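Local coordinates for protein induced by osmotic stress (Scheffersomyces stipitis, PDB 5YWN) that probably catalyses the NADP-dependent asymmetric reduction of ketones, haloketones among them, to alcohols, as an extended short-chain dehydrogenase/reductase, at residues Leu260-Arg265 against Lys300-Lys305; Asn267-Leu272 against Pro291-Phe296. The protein carries 1 engineered substitution. All coordinates share one frame; numbering follows the deposited sequence.

Interaction 1 of 2, residues Leu260-Arg265 against Lys300-Lys305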
ATOM      1  N   LEU A 260      -7.101  -7.539   6.173  1.00 20.16           N
ATOM      2  CA  LEU A 260      -7.691  -7.249   4.892  1.00 21.92           C
ATOM      3  C   LEU A 260      -8.283  -5.852   4.940  1.00 21.64           C
ATOM      4  O   LEU A 260      -9.186  -5.621   5.656  1.00 20.70           O
ATOM      5  CB  LEU A 260      -8.783  -8.254   4.592  1.00 19.32           C
ATOM      6  CG  LEU A 260      -9.737  -8.162   3.404  1.00 27.50           C
ATOM      7  CD1 LEU A 260      -9.018  -8.116   2.079  1.00 25.89           C
ATOM      8  CD2 LEU A 260     -10.779  -9.255   3.397  1.00 21.02           C
ATOM      9  N   LEU A 261      -7.723  -4.952   4.170  1.00 22.29           N
ATOM     10  CA  LEU A 261      -8.122  -3.562   4.176  1.00 21.30           C
ATOM     11  C   LEU A 261      -8.901  -3.213   2.931  1.00 22.44           C
ATOM     12  O   LEU A 261      -8.356  -2.894   1.928  1.00 23.98           O
ATOM     13  CB  LEU A 261      -6.909  -2.659   4.347  1.00 22.31           C
ATOM     14  CG  LEU A 261      -6.409  -2.253   5.724  1.00 23.34           C
ATOM     15  CD1 LEU A 261      -7.217  -1.099   6.283  1.00 24.04           C
ATOM     16  CD2 LEU A 261      -6.480  -3.424   6.670  1.00 21.38           C
ATOM     17  N   SER A 262     -10.194  -3.340   3.045  1.00 24.30           N
ATOM     18  CA  SER A 262     -11.132  -3.178   1.967  1.00 25.05           C
ATOM     19  C   SER A 262     -12.430  -2.493   2.408  1.00 24.48           C
ATOM     20  O   SER A 262     -12.982  -2.839   3.388  1.00 22.50           O
ATOM     21  CB  SER A 262     -11.447  -4.563   1.408  1.00 27.69           C
ATOM     22  OG  SER A 262     -12.177  -4.457   0.273  1.00 35.68           O
ATOM     23  N   ASN A 263     -12.888  -1.527   1.648  1.00 20.48           N
ATOM     24  CA  ASN A 263     -14.066  -0.817   1.966  1.00 20.52           C
ATOM     25  C   ASN A 263     -15.210  -1.099   0.986  1.00 24.24           C
ATOM     26  O   ASN A 263     -15.736  -2.144   1.011  1.00 30.40           O
ATOM     27  CB  ASN A 263     -13.806   0.666   2.168  1.00 25.87           C
ATOM     28  CG  ASN A 263     -14.951   1.384   2.893  1.00 28.44           C
ATOM     29  OD1 ASN A 263     -15.878   0.790   3.321  1.00 24.91           O
ATOM     30  ND2 ASN A 263     -14.842   2.653   2.989  1.00 24.42           N
ATOM     31  N   THR A 264     -15.550  -0.172   0.135  1.00 23.51           N
ATOM     32  CA  THR A 264     -16.691  -0.357  -0.743  1.00 23.05           C
ATOM     33  C   THR A 264     -16.320  -0.473  -2.237  1.00 25.18           C
ATOM     34  O   THR A 264     -15.311  -0.035  -2.658  1.00 21.33           O
ATOM     35  CB  THR A 264     -17.758   0.737  -0.530  1.00 27.16           C
ATOM     36  OG1 THR A 264     -17.189   2.008  -0.749  1.00 25.46           O
ATOM     37  CG2 THR A 264     -18.303   0.698   0.853  1.00 25.21           C
ATOM     38  N   ARG A 265     -17.204  -1.103  -2.977  1.00 22.64           N
ATOM     39  CA  ARG A 265     -17.190  -1.197  -4.403  1.00 25.37           C
ATOM     40  C   ARG A 265     -17.525   0.089  -5.116  1.00 25.33           C
ATOM     41  O   ARG A 265     -18.336   0.820  -4.682  1.00 25.96           O
ATOM     42  CB  ARG A 265     -18.125  -2.301  -4.881  1.00 24.92           C
ATOM     43  CG  ARG A 265     -17.330  -3.516  -5.238  1.00 32.24           C
ATOM     44  CD  ARG A 265     -18.124  -4.732  -5.521  1.00 29.22           C
ATOM     45  NE  ARG A 265     -17.535  -5.874  -4.926  1.00 30.57           N
ATOM     46  CZ  ARG A 265     -16.484  -6.494  -5.389  1.00 30.85           C
ATOM     47  NH1 ARG A 265     -15.857  -6.089  -6.430  1.00 30.72           N
ATOM     48  NH2 ARG A 265     -16.081  -7.549  -4.773  1.00 36.87           N
ATOM     49  N   LYS A 300     -21.535 -10.151  -2.851  1.00 25.45           N
ATOM     50  CA  LYS A 300     -21.422 -10.615  -1.497  1.00 20.61           C
ATOM     51  C   LYS A 300     -20.370  -9.794  -0.737  1.00 23.24           C
ATOM     52  O   LYS A 300     -19.386  -9.510  -1.264  1.00 21.66           O
ATOM     53  CB  LYS A 300     -21.085 -12.079  -1.473  1.00 25.03           C
ATOM     54  CG  LYS A 300     -22.173 -12.984  -1.931  1.00 26.42           C
ATOM     55  CD  LYS A 300     -21.687 -14.395  -2.075  1.00 30.02           C
ATOM     56  CE  LYS A 300     -22.807 -15.287  -2.537  1.00 31.46           C
ATOM     57  NZ  LYS A 300     -22.360 -16.678  -2.516  1.00 37.96           N
ATOM     58  N   GLU A 301     -20.647  -9.395   0.472  1.00 24.48           N
ATOM     59  CA  GLU A 301     -19.670  -8.637   1.212  1.00 28.60           C
ATOM     60  C   GLU A 301     -18.490  -9.499   1.593  1.00 23.99           C
ATOM     61  O   GLU A 301     -18.656 -10.564   2.076  1.00 25.87           O
ATOM     62  CB  GLU A 301     -20.248  -8.025   2.483  1.00 28.91           C
ATOM     63  CG  GLU A 301     -21.480  -7.177   2.315  1.00 41.37           C
ATOM     64  CD  GLU A 301     -21.240  -5.838   1.632  1.00 43.59           C
ATOM     65  OE1 GLU A 301     -20.133  -5.318   1.670  1.00 49.66           O
ATOM     66  OE2 GLU A 301     -22.161  -5.304   1.075  1.00 46.21           O
ATOM     67  N   TRP A 302     -17.309  -8.997   1.397  1.00 22.14           N
ATOM     68  CA  TRP A 302     -16.138  -9.682   1.857  1.00 24.98           C
ATOM     69  C   TRP A 302     -16.073  -9.777   3.406  1.00 28.07           C
ATOM     70  O   TRP A 302     -16.624  -8.975   4.103  1.00 23.08           O
ATOM     71  CB  TRP A 302     -14.903  -9.055   1.286  1.00 25.28           C
ATOM     72  CG  TRP A 302     -14.699  -9.179  -0.155  1.00 24.26           C
ATOM     73  CD1 TRP A 302     -15.432  -9.897  -1.033  1.00 27.55           C
ATOM     74  CD2 TRP A 302     -13.676  -8.570  -0.905  1.00 23.01           C
ATOM     75  NE1 TRP A 302     -14.928  -9.773  -2.271  1.00 26.98           N
ATOM     76  CE2 TRP A 302     -13.845  -8.943  -2.219  1.00 28.11           C
ATOM     77  CE3 TRP A 302     -12.633  -7.732  -0.594  1.00 24.99           C
ATOM     78  CZ2 TRP A 302     -12.991  -8.533  -3.200  1.00 24.51           C
ATOM     79  CZ3 TRP A 302     -11.823  -7.308  -1.585  1.00 26.16           C
ATOM     80  CH2 TRP A 302     -11.998  -7.697  -2.844  1.00 22.82           C
ATOM     81  N   ASN A 303     -15.457 -10.827   3.900  1.00 23.17           N
ATOM     82  CA  ASN A 303     -15.322 -11.050   5.308  1.00 23.36           C
ATOM     83  C   ASN A 303     -14.067 -10.462   5.956  1.00 25.57           C
ATOM     84  O   ASN A 303     -13.089 -11.131   6.171  1.00 24.15           O
ATOM     85  CB  ASN A 303     -15.405 -12.502   5.627  1.00 23.07           C
ATOM     86  CG  ASN A 303     -15.307 -12.782   7.102  1.00 26.18           C
ATOM     87  OD1 ASN A 303     -15.396 -11.924   7.921  1.00 23.64           O
ATOM     88  ND2 ASN A 303     -15.134 -13.989   7.409  1.00 24.39           N
ATOM     89  N   ASP A 304     -14.173  -9.211   6.297  1.00 21.39           N
ATOM     90  CA  ASP A 304     -13.152  -8.464   6.996  1.00 20.36           C
ATOM     91  C   ASP A 304     -13.485  -8.217   8.441  1.00 20.30           C
ATOM     92  O   ASP A 304     -12.943  -7.361   9.019  1.00 26.05           O
ATOM     93  CB  ASP A 304     -12.827  -7.155   6.295  1.00 22.45           C
ATOM     94  CG  ASP A 304     -13.994  -6.185   6.287  1.00 32.39           C
ATOM     95  OD1 ASP A 304     -15.106  -6.549   6.624  1.00 27.53           O
ATOM     96  OD2 ASP A 304     -13.769  -5.043   5.935  1.00 31.91           O
ATOM     97  N   LYS A 305     -14.359  -9.012   9.004  1.00 23.19           N
ATOM     98  CA  LYS A 305     -14.868  -8.793  10.345  1.00 25.56           C
ATOM     99  C   LYS A 305     -13.785  -8.792  11.391  1.00 23.68           C
ATOM    100  O   LYS A 305     -13.748  -7.940  12.205  1.00 20.77           O
ATOM    101  CB  LYS A 305     -15.958  -9.802  10.698  1.00 27.60           C
ATOM    102  CG  LYS A 305     -17.237  -9.585   9.910  1.00 27.27           C
ATOM    103  CD  LYS A 305     -18.418 -10.422  10.365  1.00 27.74           C
ATOM    104  CE  LYS A 305     -18.099 -11.891  10.597  1.00 31.05           C
ATOM    105  NZ  LYS A 305     -17.692 -12.662   9.421  1.00 25.77           N
TER
HETATM  106  O   HOH W   1     -11.303  -3.912   5.837  1.00 25.94           O
HETATM  107  O   HOH W   2     -15.115 -10.298  -5.438  1.00 24.72           O
HETATM  108  O   HOH W   3     -18.232  -9.985  -3.856  1.00 25.16           O
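The indole of Trp302 is met from one side by Ser262, at its six-membered ring, and by Arg265, at its pyrrole end, just past strand 258-261, an outermost strand of the seven-stranded parallel sheet of the Rossmann fold. Ser262 OG approaches obliquely, 3.4 Å from Trp302 CE3, and its hydroxyl is hydrogen-bonded to Thr234; a small polar residue suits this buried spot beside a broad ring. Arg265 NH2 comes within 3.5 Å of Trp302 NE1. The guanidinium offers its edge, its plane 90° from that of the indole. Since both nitrogens are donors, water 2 mediates, accepting from Trp302 NE1 at 3.2 Å in the ring plane and weakly from Arg265 NH2.

Farther back toward the strand, Leu260 CD2 packs 4.1 Å from Asp304 CB, the two side chains crossing at about a right angle. With CG between its backbone N and carbonyl carbon (chi1 65°), Asp304 sends its carboxylate toward Ser262, where OD2 and the Ser262 carbonyl O are both acceptors. Water 1 fits here, taking the Ser262 N-H and lying within bonding distance of Leu260 O and Asp304 OD2. Behind Asp304, at the N-cap of helix 305-311, an Asx turn shapes the backbone: Asn303 OD1 accepts from Lys305 N at 3.3 Å and, from the opposite face of its plane, from Lys305 NZ at 2.8 Å.

Interaction 2 of 2, residues Asn267-Leu272 against Pro291-Phe296; sequences NGQTLL and PHSDDF
Thr270 and Asp294 meet at the start of helix 268-278, Thr270 OG1 lying 2.9 Å from Asp294 OD2 with the side chains crossing at about a right angle. A hydrogen bond from the hydroxyl is likely, though its single proton has another acceptor within reach. An aspartate suits position 294, since its carboxylate would probably be favoured by the positive end of the helix dipole. This end of the contact is the close one. Asn267, the N-cap, folds its amide over the first turn with CG between its backbone N and carbonyl carbon (chi1 70°), which brings OD1 to Thr270 N at 3.1 Å, nearly in line with the C=O. In return Asn267 N donates to Thr270 OG1 at 2.9 Å, almost straight at 175°. The same amide rests on Asp294, with Asn267 ND2 3.7 Å from Asp294 CB, while Phe296 closes the flank: its CZ is 3.6 Å from Asn267 N, and Thr270 OG1 sits at the ring edge. Replaced by an alanine, Asn267 would lose OD1, and the N-H of Thr270, with the weakly bound one of Gln269, would probably be left uncapped beside a gap at Asp294 CB.

Toward Pro291 the fit is looser and the loop more exposed. Gln269, bent at chi2, lays its amide alongside the proline, NE2 3.6 Å from Pro291 CA, but its polar atoms are engaged by Lys290, Val288 and Asp273. Ser293 OG, bound to Lys290 O, only approaches Gln269 CG at 4.0 Å. The reciprocal bonds of Asn267 and Thr270 form a capping box, the classic closure of a helix N-terminus.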
ATOM      1  N   ASN A 267     -17.300   1.854  -9.425  1.00 26.07           N
ATOM      2  CA  ASN A 267     -16.923   1.903 -10.813  1.00 27.46           C
ATOM      3  C   ASN A 267     -16.694   3.315 -11.315  1.00 24.20           C
ATOM      4  O   ASN A 267     -16.761   4.226 -10.585  1.00 23.89           O
ATOM      5  CB  ASN A 267     -17.857   1.092 -11.705  1.00 26.98           C
ATOM      6  CG  ASN A 267     -19.243   1.690 -11.843  1.00 26.33           C
ATOM      7  OD1 ASN A 267     -19.456   2.841 -11.658  1.00 23.29           O
ATOM      8  ND2 ASN A 267     -20.167   0.862 -12.196  1.00 24.31           N
ATOM      9  N   GLY A 268     -16.479   3.437 -12.600  1.00 25.32           N
ATOM     10  CA  GLY A 268     -16.287   4.701 -13.244  1.00 28.61           C
ATOM     11  C   GLY A 268     -17.459   5.658 -13.086  1.00 26.38           C
ATOM     12  O   GLY A 268     -17.270   6.801 -12.981  1.00 23.13           O
ATOM     13  N   GLN A 269     -18.668   5.143 -13.090  1.00 24.37           N
ATOM     14  CA  GLN A 269     -19.836   5.949 -12.835  1.00 26.92           C
ATOM     15  C   GLN A 269     -19.876   6.519 -11.429  1.00 24.78           C
ATOM     16  O   GLN A 269     -20.166   7.640 -11.266  1.00 23.02           O
ATOM     17  CB  GLN A 269     -21.119   5.222 -13.166  1.00 25.55           C
ATOM     18  CG  GLN A 269     -22.316   6.114 -13.226  1.00 28.08           C
ATOM     19  CD  GLN A 269     -22.284   7.092 -14.358  1.00 28.17           C
ATOM     20  OE1 GLN A 269     -22.261   6.718 -15.492  1.00 25.63           O
ATOM     21  NE2 GLN A 269     -22.253   8.334 -14.034  1.00 24.22           N
ATOM     22  N   THR A 270     -19.507   5.712 -10.455  1.00 22.85           N
ATOM     23  CA  THR A 270     -19.433   6.127  -9.084  1.00 22.99           C
ATOM     24  C   THR A 270     -18.450   7.304  -8.956  1.00 25.22           C
ATOM     25  O   THR A 270     -18.756   8.283  -8.356  1.00 22.01           O
ATOM     26  CB  THR A 270     -18.897   4.994  -8.172  1.00 23.98           C
ATOM     27  OG1 THR A 270     -19.386   3.745  -8.587  1.00 19.64           O
ATOM     28  CG2 THR A 270     -19.319   5.235  -6.765  1.00 24.48           C
ATOM     29  N   LEU A 271     -17.306   7.177  -9.597  1.00 23.73           N
ATOM     30  CA  LEU A 271     -16.292   8.177  -9.611  1.00 24.95           C
ATOM     31  C   LEU A 271     -16.734   9.497 -10.263  1.00 25.52           C
ATOM     32  O   LEU A 271     -16.599  10.523  -9.689  1.00 25.11           O
ATOM     33  CB  LEU A 271     -15.088   7.626 -10.339  1.00 20.13           C
ATOM     34  CG  LEU A 271     -13.966   8.567 -10.646  1.00 30.74           C
ATOM     35  CD1 LEU A 271     -13.439   9.309  -9.444  1.00 30.12           C
ATOM     36  CD2 LEU A 271     -12.860   7.980 -11.490  1.00 29.42           C
ATOM     37  N   LEU A 272     -17.318   9.405 -11.426  1.00 25.48           N
ATOM     38  CA  LEU A 272     -17.842  10.536 -12.143  1.00 26.21           C
ATOM     39  C   LEU A 272     -18.934  11.265 -11.350  1.00 23.80           C
ATOM     40  O   LEU A 272     -18.952  12.442 -11.287  1.00 26.39           O
ATOM     41  CB  LEU A 272     -18.424  10.057 -13.440  1.00 27.04           C
ATOM     42  CG  LEU A 272     -17.584  10.105 -14.694  1.00 32.54           C
ATOM     43  CD1 LEU A 272     -18.353   9.670 -15.911  1.00 30.55           C
ATOM     44  CD2 LEU A 272     -16.988  11.467 -14.898  1.00 33.58           C
ATOM     45  N   PRO A 291     -25.922   8.724 -14.467  1.00 25.97           N
ATOM     46  CA  PRO A 291     -25.702   8.913 -13.045  1.00 27.39           C
ATOM     47  C   PRO A 291     -26.492   7.988 -12.170  1.00 25.78           C
ATOM     48  O   PRO A 291     -27.608   7.767 -12.416  1.00 27.43           O
ATOM     49  CB  PRO A 291     -26.118  10.343 -12.811  1.00 30.25           C
ATOM     50  CG  PRO A 291     -26.070  10.993 -14.112  1.00 28.75           C
ATOM     51  CD  PRO A 291     -26.101   9.987 -15.171  1.00 26.30           C
ATOM     52  N   HIS A 292     -25.825   7.398 -11.200  1.00 26.39           N
ATOM     53  CA  HIS A 292     -26.387   6.467 -10.237  1.00 21.88           C
ATOM     54  C   HIS A 292     -26.963   5.199 -10.825  1.00 26.95           C
ATOM     55  O   HIS A 292     -27.808   4.623 -10.273  1.00 25.20           O
ATOM     56  CB  HIS A 292     -27.335   7.184  -9.281  1.00 25.92           C
ATOM     57  CG  HIS A 292     -26.739   8.426  -8.723  1.00 24.16           C
ATOM     58  ND1 HIS A 292     -25.609   8.414  -7.955  1.00 23.90           N
ATOM     59  CD2 HIS A 292     -27.042   9.720  -8.915  1.00 26.62           C
ATOM     60  CE1 HIS A 292     -25.270   9.644  -7.658  1.00 26.88           C
ATOM     61  NE2 HIS A 292     -26.143  10.454  -8.205  1.00 27.83           N
ATOM     62  N   SER A 293     -26.446   4.798 -11.968  1.00 28.16           N
ATOM     63  CA  SER A 293     -26.736   3.518 -12.582  1.00 26.61           C
ATOM     64  C   SER A 293     -25.871   2.405 -12.037  1.00 28.52           C
ATOM     65  O   SER A 293     -26.064   1.311 -12.392  1.00 28.79           O
ATOM     66  CB  SER A 293     -26.539   3.542 -14.095  1.00 28.57           C
ATOM     67  OG  SER A 293     -25.223   3.718 -14.436  1.00 29.23           O
ATOM     68  N   ASP A 294     -24.880   2.732 -11.244  1.00 25.81           N
ATOM     69  CA  ASP A 294     -24.060   1.739 -10.607  1.00 25.68           C
ATOM     70  C   ASP A 294     -24.872   1.011  -9.554  1.00 30.13           C
ATOM     71  O   ASP A 294     -25.527   1.624  -8.771  1.00 31.70           O
ATOM     72  CB  ASP A 294     -22.789   2.348 -10.039  1.00 27.49           C
ATOM     73  CG  ASP A 294     -23.026   3.629  -9.238  1.00 29.20           C
ATOM     74  OD1 ASP A 294     -23.960   4.352  -9.552  1.00 31.93           O
ATOM     75  OD2 ASP A 294     -22.253   3.925  -8.352  1.00 29.54           O
ATOM     76  N   ASP A 295     -24.883  -0.299  -9.599  1.00 27.06           N
ATOM     77  CA  ASP A 295     -25.572  -1.097  -8.625  1.00 27.40           C
ATOM     78  C   ASP A 295     -24.704  -2.243  -8.147  1.00 29.32           C
ATOM     79  O   ASP A 295     -24.436  -3.113  -8.889  1.00 26.06           O
ATOM     80  CB  ASP A 295     -26.867  -1.601  -9.255  1.00 25.67           C
ATOM     81  CG  ASP A 295     -27.608  -2.590  -8.417  1.00 27.31           C
ATOM     82  OD1 ASP A 295     -27.191  -2.948  -7.354  1.00 31.72           O
ATOM     83  OD2 ASP A 295     -28.623  -3.037  -8.847  1.00 33.80           O
ATOM     84  N   PHE A 296     -24.305  -2.227  -6.903  1.00 25.77           N
ATOM     85  CA  PHE A 296     -23.469  -3.275  -6.330  1.00 25.67           C
ATOM     86  C   PHE A 296     -24.132  -4.251  -5.367  1.00 23.57           C
ATOM     87  O   PHE A 296     -23.475  -4.964  -4.678  1.00 22.59           O
ATOM     88  CB  PHE A 296     -22.179  -2.715  -5.729  1.00 23.20           C
ATOM     89  CG  PHE A 296     -21.450  -1.814  -6.629  1.00 26.60           C
ATOM     90  CD1 PHE A 296     -20.825  -2.293  -7.731  1.00 27.10           C
ATOM     91  CD2 PHE A 296     -21.400  -0.487  -6.383  1.00 25.21           C
ATOM     92  CE1 PHE A 296     -20.157  -1.469  -8.570  1.00 26.81           C
ATOM     93  CE2 PHE A 296     -20.738   0.337  -7.207  1.00 25.69           C
ATOM     94  CZ  PHE A 296     -20.130  -0.150  -8.313  1.00 27.54           C
TER

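Interaction 2 is nested inside the loop that interaction 1 closes: the chain leaves strand 258-261, runs through the short strand 265-267 into helix 268-278, and returns along the loop 279-304 to helix 305-311. The two centres are 18 Å apart, on the same side of the chain's centre, and they touch where Arg265 O packs 3.5 Å from Phe296 CE2. Interaction 1 lies deeper, at the edge of the Rossmann sheet, with the Leu260 side chain about 10 Å from bound NADP; interaction 2 is a surface contact away from the annotated sites. Together they hold one returning loop against the strand end and the helix start.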